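PDB 1L1L: ribonucleoside triphosphate reductase from Lactobacillus leichmannii, which catalyses the adenosylcobalamin-dependent reduction of ribonucleoside triphosphates to deoxyribonucleotides, working as an allosterically regulated monomer of the class II ribonucleotide reductases. Local coordinates for residues L153-M158 against G226-N231; D196-V201 against S272-L277; L220-E225 against S255-Y260. All coordinates share one frame; numbering follows the deposited sequence.

Contact 1 of 3, residues L153-M158 against G226-N231; sequences LFDELM and GWVLAN
Phe154 pushes its ring against the backbone of the opposite helix, where CE2 comes within 3.3 Å of Trp227 O and CD2 within 3.7 Å of Val228 CA. With CG anti to the backbone N (chi1 -164°), the ring leaves helix 148-158 toward helix 224-236, and its CZ reaches the edge of the Trp227 indole, in plane, 4.0 Å from CE3. Asn231 CB lies 3.9 Å from Phe154 CE2. Packing is tightest beside this ring: Met158 CE sits 3.7 Å above one face of Phe154, displaced toward the rim, while also pressing on Val228 CG2 at 3.3 Å, shorter than a usual carbon-carbon contact. The side held by Met158 SD and Trp227 is looser and partly exposed, a Met-aromatic contact with the sulfur 4.8 Å from the centroid of the Trp227 six-membered ring and oblique to it. Asp155 adds little beyond its CB beside Val228 CG2; its carboxylate is engaged by Arg224, Lys159 and Trp457. Helices 275-289 and 298-313 supply Met280 and Ile308 to Phe154. The two axes cross at 157°, 9.6 Å apart, making a close-packed antiparallel helix pair between helix 148-158 and helix 224-236 of the B12-dependent reductase insertion domain.

Contact 2 of 3, residues D196-V201 against S272-L277; sequences DASVKV and SGPMPL
Apolar contact centres on Met275, which lies along the short helix 195-200, from Ala197 to Val201 just past its end. Its CG is 3.6 Å from Ala197 CB, and SD reaches the same methyl at 3.7 Å. The chain is bent at chi2 and chi3 (74° and 75°), folding the thioether back so that CG, SD and CE all come near Ala197 CB. Val201 closes the other end of the patch with a single branch, its CG2 lying 3.9 Å from Met275 O and 4.3 Å from Met275 CB. Polar atoms take part through van der Waals contact. Ser198 OG approaches Pro274 CG at 3.6 Å and Met275 SD at 4.0 Å, but its hydrogen bond goes to Ser194 O, just before the helix. Lys200 likewise turns back: NZ donates to Ala197 O at 3.0 Å, in the carbonyl plane and on a lone pair. Gly273 takes positive-phi angles that call for glycine just before Pro274. With Ser198 OG and Lys200 NZ bonded within or next to their own segment, cohesion between the short helix and the start of helix 275-289, both in the B12-dependent reductase insertion domain, probably comes from dispersion and burial of Met275.

Contact 3 of 3, residues L220-E225 against S255-Y260; sequences LPDTRE and SDIRPY
A salt bridge between Asp222 and Arg258 dominates the ionic part of this contact. Arg258 NE is shared by both carboxylate oxygens, 3.2 Å from Asp222 OD2, which lies at the guanidinium edge in its plane, and 3.2 Å from Asp222 OD1, which is tilted out of it; both are met on their syn sides. Arg258 NH2 adds a weak bond to Asp222 OD2 at 3.4 Å, and with the planes 86° apart the pairing is not coplanar. Two weak bonds between side chain and backbone add to it: Arg258 N to Asp222 OD1, fairly straight (165°), and Arg258 NH2 to Asp222 O. Asp222 is the centre of an inverse gamma turn, closed by Thr223 N to Pro221 O at 2.6 Å, and points toward the 255-260 loop, its CG anti to the backbone N (chi1 173°). Thr223, the last residue of the turn, is also the N-cap of helix 224-236, its OG1 accepting from Gly226 N. Apolar contact is confined to the buried flank, where Ile257 CD1 touches Leu220 CB at 4.0 Å and Trp227 also packs on Ile257. Near Asp256, whose carboxylate is paired with Arg219, one water donates to Leu220 O at 2.6 Å and accepts from Asp256 N.

Contact 1 is the buried member of the set, a helix pair about 17 Å from contact 2 and 12 Å from contact 3, centre to centre. Contacts 2 and 3 lie farther from the middle of the chain, partly buried, with both segments of each inside the insertion-domain range. Helix 224-236 is shared by contacts 1 and 3: the first uses its flank, the second its N-terminal approach. Trp227 touches Ser272, Gly273 and Leu277 of contact 2, while Pro274 there packs on Ile257 of contact 3. Chemistry follows place: apolar packing prevails in contacts 1 and 2, whereas contact 3, made largely by loops, relies on charge, backbone bonds and water.

Contact 1 of 3, residues L153-M158 against G226-N231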
# COMPACT_ATOMS: atom_id res chain seq x y z
N LEU A 153 -7.01 6.99 11.24
CA LEU A 153 -5.80 6.25 10.96
C LEU A 153 -5.80 4.87 11.63
O LEU A 153 -5.48 3.86 11.00
CB LEU A 153 -4.57 7.05 11.41
CG LEU A 153 -3.21 6.37 11.30
CD1 LEU A 153 -2.23 7.31 10.65
CD2 LEU A 153 -2.74 5.97 12.67
N PHE A 154 -6.16 4.84 12.92
CA PHE A 154 -6.21 3.61 13.72
C PHE A 154 -7.15 2.59 13.05
O PHE A 154 -6.82 1.41 12.89
CB PHE A 154 -6.73 3.96 15.12
CG PHE A 154 -6.47 2.91 16.18
CD1 PHE A 154 -5.74 1.75 15.92
CD2 PHE A 154 -6.96 3.10 17.48
CE1 PHE A 154 -5.50 0.81 16.91
CE2 PHE A 154 -6.73 2.16 18.48
CZ PHE A 154 -6.00 1.01 18.20
N ASP A 155 -8.31 3.06 12.65
CA ASP A 155 -9.32 2.19 12.03
C ASP A 155 -8.83 1.57 10.71
O ASP A 155 -8.81 0.35 10.55
CB ASP A 155 -10.62 2.98 11.84
CG ASP A 155 -11.77 2.10 11.35
OD1 ASP A 155 -11.91 0.98 11.87
OD2 ASP A 155 -12.53 2.55 10.47
N GLU A 156 -8.41 2.41 9.77
CA GLU A 156 -7.94 1.92 8.48
C GLU A 156 -6.73 1.02 8.65
O GLU A 156 -6.56 0.04 7.91
CB GLU A 156 -7.63 3.09 7.55
CG GLU A 156 -8.83 3.97 7.23
CD GLU A 156 -10.06 3.17 6.77
OE1 GLU A 156 -9.88 2.12 6.11
OE2 GLU A 156 -11.19 3.62 7.06
N LEU A 157 -5.86 1.34 9.61
CA LEU A 157 -4.71 0.49 9.86
C LEU A 157 -5.15 -0.89 10.36
O LEU A 157 -4.60 -1.91 9.96
CB LEU A 157 -3.76 1.12 10.90
CG LEU A 157 -2.81 2.26 10.46
CD1 LEU A 157 -2.12 2.89 11.72
CD2 LEU A 157 -1.78 1.72 9.50
N MET A 158 -6.14 -0.94 11.25
CA MET A 158 -6.57 -2.24 11.76
C MET A 158 -7.29 -3.04 10.67
O MET A 158 -7.36 -4.25 10.76
CB MET A 158 -7.46 -2.09 12.99
CG MET A 158 -6.67 -1.88 14.27
SD MET A 158 -7.73 -2.03 15.67
CE MET A 158 -8.72 -0.56 15.47
N GLY A 226 -13.99 -1.08 19.43
CA GLY A 226 -13.73 -0.94 20.85
C GLY A 226 -12.35 -0.34 21.07
O GLY A 226 -12.17 0.52 21.92
N TRP A 227 -11.38 -0.81 20.28
CA TRP A 227 -9.99 -0.35 20.35
C TRP A 227 -9.87 1.11 19.97
O TRP A 227 -9.19 1.89 20.65
CB TRP A 227 -9.11 -1.19 19.40
CG TRP A 227 -8.73 -2.55 19.93
CD1 TRP A 227 -9.53 -3.43 20.59
CD2 TRP A 227 -7.45 -3.18 19.80
NE1 TRP A 227 -8.83 -4.57 20.89
CE2 TRP A 227 -7.55 -4.45 20.42
CE3 TRP A 227 -6.22 -2.80 19.23
CZ2 TRP A 227 -6.47 -5.34 20.47
CZ3 TRP A 227 -5.15 -3.68 19.28
CH2 TRP A 227 -5.29 -4.94 19.90
N VAL A 228 -10.53 1.49 18.87
CA VAL A 228 -10.52 2.86 18.38
C VAL A 228 -11.15 3.83 19.39
O VAL A 228 -10.55 4.85 19.74
CB VAL A 228 -11.27 2.99 17.03
CG1 VAL A 228 -11.34 4.46 16.60
CG2 VAL A 228 -10.55 2.16 15.95
N LEU A 229 -12.36 3.51 19.84
CA LEU A 229 -13.07 4.35 20.81
C LEU A 229 -12.29 4.55 22.12
O LEU A 229 -12.36 5.62 22.73
CB LEU A 229 -14.46 3.76 21.10
CG LEU A 229 -15.42 3.71 19.91
CD1 LEU A 229 -16.74 3.06 20.31
CD2 LEU A 229 -15.66 5.12 19.38
N ALA A 230 -11.55 3.52 22.53
CA ALA A 230 -10.77 3.59 23.77
C ALA A 230 -9.58 4.55 23.64
O ALA A 230 -9.18 5.21 24.61
CB ALA A 230 -10.28 2.22 24.14
N ASN A 231 -9.00 4.61 22.45
CA ASN A 231 -7.87 5.51 22.23
C ASN A 231 -8.46 6.90 22.04
O ASN A 231 -7.86 7.90 22.44
CB ASN A 231 -7.08 5.08 20.99
CG ASN A 231 -5.92 6.01 20.68
OD1 ASN A 231 -5.00 6.16 21.49
ND2 ASN A 231 -5.96 6.64 19.52

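Contact 2 of 3, residues D196-V201 against S272-L277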
# COMPACT_ATOMS: atom_id res chain seq x y z
N ASP A 196 -1.67 -12.38 32.94
CA ASP A 196 -0.23 -12.27 33.16
C ASP A 196 0.42 -11.37 32.12
O ASP A 196 0.98 -10.32 32.45
CB ASP A 196 0.43 -13.66 33.15
CG ASP A 196 0.10 -14.49 34.39
OD1 ASP A 196 0.23 -13.95 35.51
OD2 ASP A 196 -0.28 -15.67 34.24
N ALA A 197 0.34 -11.77 30.85
CA ALA A 197 0.92 -11.01 29.75
C ALA A 197 0.62 -9.52 29.84
O ALA A 197 1.49 -8.68 29.57
CB ALA A 197 0.42 -11.56 28.42
N SER A 198 -0.60 -9.17 30.22
CA SER A 198 -0.99 -7.77 30.33
C SER A 198 -0.33 -7.09 31.52
O SER A 198 0.08 -5.93 31.43
CB SER A 198 -2.51 -7.65 30.43
OG SER A 198 -3.13 -8.19 29.28
N VAL A 199 -0.24 -7.80 32.64
CA VAL A 199 0.38 -7.24 33.84
C VAL A 199 1.80 -6.85 33.45
O VAL A 199 2.30 -5.81 33.88
CB VAL A 199 0.42 -8.29 34.99
CG1 VAL A 199 1.30 -7.79 36.13
CG2 VAL A 199 -0.99 -8.55 35.49
N LYS A 200 2.43 -7.69 32.64
CA LYS A 200 3.79 -7.45 32.19
C LYS A 200 3.95 -6.15 31.41
O LYS A 200 5.01 -5.53 31.44
CB LYS A 200 4.27 -8.61 31.34
CG LYS A 200 4.55 -9.88 32.13
CD LYS A 200 5.14 -10.96 31.25
CE LYS A 200 4.17 -11.42 30.15
NZ LYS A 200 3.90 -10.38 29.11
N VAL A 201 2.90 -5.74 30.70
CA VAL A 201 2.98 -4.51 29.93
C VAL A 201 2.36 -3.31 30.62
O VAL A 201 2.22 -2.25 30.02
CB VAL A 201 2.34 -4.66 28.53
CG1 VAL A 201 3.12 -5.67 27.71
CG2 VAL A 201 0.89 -5.09 28.67
N SER A 272 -3.78 -10.50 18.42
CA SER A 272 -2.51 -10.23 19.10
C SER A 272 -2.67 -10.22 20.62
O SER A 272 -1.69 -10.29 21.36
CB SER A 272 -1.98 -8.87 18.65
OG SER A 272 -2.92 -7.87 18.99
N GLY A 273 -3.91 -10.13 21.08
CA GLY A 273 -4.14 -10.05 22.51
C GLY A 273 -4.20 -8.57 22.82
O GLY A 273 -3.89 -7.76 21.95
N PRO A 274 -4.58 -8.17 24.04
CA PRO A 274 -4.66 -6.74 24.38
C PRO A 274 -3.32 -6.11 24.73
O PRO A 274 -3.22 -4.89 24.85
CB PRO A 274 -5.61 -6.75 25.57
CG PRO A 274 -5.16 -7.99 26.30
CD PRO A 274 -4.99 -9.01 25.19
N MET A 275 -2.29 -6.94 24.90
CA MET A 275 -0.98 -6.44 25.28
C MET A 275 -0.49 -5.26 24.44
O MET A 275 -0.14 -4.22 24.99
CB MET A 275 0.05 -7.58 25.25
CG MET A 275 -0.19 -8.67 26.30
SD MET A 275 -1.60 -9.78 25.91
CE MET A 275 -0.86 -10.77 24.64
N PRO A 276 -0.47 -5.40 23.11
CA PRO A 276 -0.01 -4.26 22.30
C PRO A 276 -0.86 -3.01 22.51
O PRO A 276 -0.36 -1.88 22.42
CB PRO A 276 -0.06 -4.79 20.87
CG PRO A 276 -1.12 -5.86 20.94
CD PRO A 276 -0.80 -6.54 22.25
N LEU A 277 -2.15 -3.21 22.78
CA LEU A 277 -3.06 -2.08 23.01
C LEU A 277 -2.73 -1.38 24.32
O LEU A 277 -2.82 -0.16 24.43
CB LEU A 277 -4.52 -2.55 23.04
CG LEU A 277 -5.55 -1.46 23.35
CD1 LEU A 277 -5.49 -0.39 22.27
CD2 LEU A 277 -6.95 -2.07 23.45

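Contact 3 of 3, residues L220-E225 against S255-Y260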
# COMPACT_ATOMS: atom_id res chain seq x y z
N LEU A 220 -14.24 -2.04 27.26
CA LEU A 220 -14.05 -2.19 25.82
C LEU A 220 -14.72 -3.38 25.16
O LEU A 220 -14.53 -4.52 25.56
CB LEU A 220 -12.56 -2.26 25.47
CG LEU A 220 -11.82 -0.93 25.29
CD1 LEU A 220 -11.76 -0.21 26.62
CD2 LEU A 220 -10.43 -1.18 24.74
N PRO A 221 -15.56 -3.11 24.15
CA PRO A 221 -16.19 -4.25 23.50
C PRO A 221 -15.05 -4.94 22.76
O PRO A 221 -14.15 -4.27 22.26
CB PRO A 221 -17.21 -3.59 22.56
CG PRO A 221 -16.67 -2.20 22.36
CD PRO A 221 -16.14 -1.84 23.70
N ASP A 222 -15.06 -6.26 22.74
CA ASP A 222 -14.00 -6.99 22.06
C ASP A 222 -14.12 -6.87 20.54
O ASP A 222 -14.32 -7.85 19.83
CB ASP A 222 -14.05 -8.46 22.50
CG ASP A 222 -13.09 -9.34 21.72
OD1 ASP A 222 -12.07 -8.83 21.22
OD2 ASP A 222 -13.37 -10.56 21.64
N THR A 223 -13.98 -5.64 20.04
CA THR A 223 -14.08 -5.36 18.60
C THR A 223 -13.09 -4.28 18.18
O THR A 223 -12.57 -3.54 19.02
CB THR A 223 -15.48 -4.85 18.23
OG1 THR A 223 -15.69 -3.57 18.84
CG2 THR A 223 -16.55 -5.83 18.73
N ARG A 224 -12.84 -4.18 16.88
CA ARG A 224 -11.93 -3.16 16.35
C ARG A 224 -12.39 -1.79 16.81
O ARG A 224 -11.58 -0.96 17.23
CB ARG A 224 -11.88 -3.21 14.82
CG ARG A 224 -11.49 -1.89 14.13
CD ARG A 224 -11.26 -2.08 12.63
NE ARG A 224 -12.41 -2.73 11.97
CZ ARG A 224 -13.58 -2.14 11.74
NH1 ARG A 224 -13.79 -0.88 12.08
NH2 ARG A 224 -14.56 -2.84 11.17
N GLU A 225 -13.70 -1.54 16.74
CA GLU A 225 -14.24 -0.26 17.15
C GLU A 225 -13.96 -0.01 18.63
O GLU A 225 -13.72 1.12 19.05
CB GLU A 225 -15.75 -0.22 16.89
CG GLU A 225 -16.13 -0.51 15.45
CD GLU A 225 -15.77 -1.93 15.04
OE1 GLU A 225 -16.20 -2.88 15.73
OE2 GLU A 225 -15.05 -2.10 14.03
N SER A 255 -10.74 -6.41 29.83
CA SER A 255 -10.88 -7.79 30.28
C SER A 255 -11.57 -8.66 29.22
O SER A 255 -11.40 -9.88 29.22
CB SER A 255 -11.68 -7.85 31.59
OG SER A 255 -11.01 -7.16 32.64
N ASP A 256 -12.33 -8.03 28.33
CA ASP A 256 -13.05 -8.75 27.29
C ASP A 256 -12.28 -8.94 25.99
O ASP A 256 -12.68 -9.71 25.13
CB ASP A 256 -14.37 -8.05 26.97
CG ASP A 256 -15.38 -8.18 28.09
OD1 ASP A 256 -15.39 -9.26 28.73
OD2 ASP A 256 -16.15 -7.22 28.33
N ILE A 257 -11.16 -8.23 25.85
CA ILE A 257 -10.38 -8.36 24.63
C ILE A 257 -9.90 -9.80 24.47
O ILE A 257 -9.35 -10.39 25.39
CB ILE A 257 -9.16 -7.41 24.64
CG1 ILE A 257 -9.63 -5.98 24.89
CG2 ILE A 257 -8.43 -7.50 23.31
CD1 ILE A 257 -10.71 -5.51 23.95
N ARG A 258 -10.13 -10.36 23.28
CA ARG A 258 -9.73 -11.74 23.00
C ARG A 258 -8.22 -11.92 23.06
O ARG A 258 -7.46 -11.05 22.66
CB ARG A 258 -10.23 -12.16 21.61
CG ARG A 258 -9.45 -11.55 20.46
CD ARG A 258 -10.16 -11.75 19.13
NE ARG A 258 -11.50 -11.18 19.16
CZ ARG A 258 -12.27 -11.01 18.09
NH1 ARG A 258 -11.83 -11.37 16.89
NH2 ARG A 258 -13.48 -10.48 18.22
N PRO A 259 -7.78 -13.08 23.55
CA PRO A 259 -6.36 -13.42 23.69
C PRO A 259 -5.60 -13.58 22.38
O PRO A 259 -6.18 -13.59 21.30
CB PRO A 259 -6.39 -14.70 24.50
CG PRO A 259 -7.65 -15.36 24.00
CD PRO A 259 -8.62 -14.20 24.00
N TYR A 260 -4.28 -13.70 22.51
CA TYR A 260 -3.40 -13.86 21.37
C TYR A 260 -3.64 -15.19 20.66
O TYR A 260 -3.78 -16.23 21.29
CB TYR A 260 -1.95 -13.76 21.86
CG TYR A 260 -0.90 -14.22 20.87
CD1 TYR A 260 -0.60 -15.57 20.73
CD2 TYR A 260 -0.20 -13.30 20.09
CE1 TYR A 260 0.38 -16.00 19.85
CE2 TYR A 260 0.78 -13.72 19.20
CZ TYR A 260 1.07 -15.07 19.09
OH TYR A 260 2.05 -15.50 18.22
O HOH W 1 -12.86 -5.22 27.37